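Local coordinates for ABC transporter substrate-binding protein (Vibrio cholerae, PDB 3LKV) that probably serves as the substrate-binding component of an ABC transporter, holding a phenylalanine molecule in its ligand pocket, at residues Val146-Glu151 against Asp202-Ser207. Sequence-based numbering, arbitrary orientation.
Sequences VYNPGE and DNTVAS. With PHE (phenylalanine), chain B.
Glu-151 lays its carboxylate across the first turn of helix 203-207. Glu-151 OE1 takes the backbone N of Asn-203 (2.9 Å) and Glu-151 OE2 that of Thr-204 (3.0 Å), both on syn lone pairs. Side-chain donors add to both oxygens. Thr-204 OG1 gives its proton to Glu-151 OE2 at 2.6 Å, nearly in line with the C-O bond. Asn-203 ND2 reaches OE1 from above the carboxylate plane. Asn-203 ND2 also donates to the carboxylate of the bound phenylalanine (OXT, 2.9 Å), so Glu-151 is a second-shell residue of the ligand pocket. Thr-204 OG1 also accepts a nearly straight bond from Asn-148 ND2 (2.9 Å, 171°), in the amide plane. Strands 142-147, which 146-151 runs off, and 196-199, before 202-207, are parallel neighbours in the mixed sheet of this periplasmic-binding-protein fold. Asp-202 ties the segments together: Asp-202 OD2 accepts from Asn-148 N (2.9 Å), while OD1 N-caps the helix through Val-205 N. Asp-202 OD1 lies 3.2 Å from Glu-151 OE2, a repulsion the helix N-H groups probably ease; Thr-204 N serves both, weakly for OD1. Further out, a type I turn over 148-151, with an Asx turn at Asn-148 OD1, positions Glu-151. Asn-153 ND2 is a further donor to Glu-151 OE1, and His-19 NE2 pairs with Asn-203 OD1.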
# COMPACT_ATOMS: atom_id res chain seq x y z
N VAL A 146 -15.11 -24.84 17.91
CA VAL A 146 -15.25 -25.16 16.50
C VAL A 146 -13.85 -25.05 15.90
O VAL A 146 -13.13 -24.13 16.18
CB VAL A 146 -16.17 -24.14 15.81
CG1 VAL A 146 -16.24 -24.42 14.28
CG2 VAL A 146 -17.60 -24.20 16.45
N TYR A 147 -13.49 -25.97 15.03
CA TYR A 147 -12.18 -25.93 14.43
C TYR A 147 -12.17 -26.66 13.10
O TYR A 147 -13.11 -27.36 12.75
CB TYR A 147 -11.15 -26.54 15.37
CG TYR A 147 -11.19 -28.02 15.45
CD1 TYR A 147 -10.38 -28.80 14.64
CD2 TYR A 147 -12.01 -28.66 16.36
CE1 TYR A 147 -10.40 -30.18 14.74
CE2 TYR A 147 -12.04 -30.04 16.44
CZ TYR A 147 -11.25 -30.79 15.64
OH TYR A 147 -11.27 -32.16 15.74
N ASN A 148 -11.12 -26.41 12.35
CA ASN A 148 -10.94 -26.97 11.01
C ASN A 148 -9.84 -28.02 11.06
O ASN A 148 -8.68 -27.70 11.26
CB ASN A 148 -10.60 -25.90 9.97
CG ASN A 148 -10.48 -26.47 8.53
OD1 ASN A 148 -10.39 -27.69 8.32
ND2 ASN A 148 -10.55 -25.60 7.56
N PRO A 149 -10.22 -29.30 10.89
CA PRO A 149 -9.25 -30.36 11.04
C PRO A 149 -8.25 -30.38 9.89
O PRO A 149 -7.24 -31.00 10.06
CB PRO A 149 -10.10 -31.63 11.08
CG PRO A 149 -11.30 -31.31 10.32
CD PRO A 149 -11.56 -29.82 10.58
N GLY A 150 -8.50 -29.65 8.81
CA GLY A 150 -7.50 -29.43 7.74
C GLY A 150 -6.40 -28.45 8.10
O GLY A 150 -5.44 -28.34 7.37
N GLU A 151 -6.50 -27.76 9.24
CA GLU A 151 -5.46 -26.84 9.65
C GLU A 151 -4.60 -27.41 10.78
O GLU A 151 -5.06 -27.54 11.92
CB GLU A 151 -6.08 -25.53 10.14
CG GLU A 151 -6.67 -24.63 9.06
CD GLU A 151 -7.12 -23.25 9.63
OE1 GLU A 151 -6.40 -22.59 10.44
OE2 GLU A 151 -8.19 -22.81 9.20
N ASP A 202 -7.45 -20.27 14.73
CA ASP A 202 -7.75 -21.04 13.55
C ASP A 202 -8.20 -20.03 12.50
O ASP A 202 -9.04 -19.21 12.79
CB ASP A 202 -8.88 -22.01 13.91
CG ASP A 202 -9.51 -22.73 12.73
OD1 ASP A 202 -9.94 -22.07 11.74
OD2 ASP A 202 -9.63 -24.01 12.85
N ASN A 203 -7.66 -20.13 11.29
CA ASN A 203 -7.96 -19.19 10.20
C ASN A 203 -9.39 -19.24 9.67
O ASN A 203 -9.95 -18.23 9.28
CB ASN A 203 -6.97 -19.44 9.04
CG ASN A 203 -5.53 -19.18 9.47
OD1 ASN A 203 -5.16 -18.01 9.73
ND2 ASN A 203 -4.73 -20.25 9.60
N THR A 204 -9.98 -20.42 9.68
CA THR A 204 -11.36 -20.62 9.28
C THR A 204 -12.29 -19.96 10.27
O THR A 204 -13.21 -19.25 9.89
CB THR A 204 -11.73 -22.10 9.20
OG1 THR A 204 -10.72 -22.83 8.45
CG2 THR A 204 -13.11 -22.27 8.53
N VAL A 205 -12.06 -20.19 11.55
CA VAL A 205 -12.81 -19.46 12.60
C VAL A 205 -12.60 -17.95 12.49
O VAL A 205 -13.56 -17.20 12.43
CB VAL A 205 -12.45 -19.94 14.04
CG1 VAL A 205 -13.13 -19.04 15.13
CG2 VAL A 205 -12.91 -21.40 14.23
N ALA A 206 -11.33 -17.52 12.42
CA ALA A 206 -11.02 -16.09 12.33
C ALA A 206 -11.77 -15.44 11.16
O ALA A 206 -12.28 -14.37 11.29
CB ALA A 206 -9.48 -15.83 12.23
N SER A 207 -11.88 -16.10 10.04
CA SER A 207 -12.48 -15.46 8.88
C SER A 207 -14.02 -15.48 8.94
O SER A 207 -14.68 -14.86 8.13
CB SER A 207 -11.97 -16.15 7.61
OG SER A 207 -12.65 -17.40 7.46
N PHE B . -1.50 -19.14 14.17
CA PHE B . -2.44 -19.34 13.00
C PHE B . -1.81 -20.37 12.03
O PHE B . -0.90 -21.12 12.49
CB PHE B . -2.80 -18.01 12.31
CG PHE B . -3.82 -17.19 13.08
CD1 PHE B . -5.17 -17.59 13.13
CD2 PHE B . -3.45 -16.06 13.78
CE1 PHE B . -6.09 -16.88 13.84
CE2 PHE B . -4.37 -15.34 14.48
CZ PHE B . -5.69 -15.73 14.54
OXT PHE B . -2.17 -20.53 10.84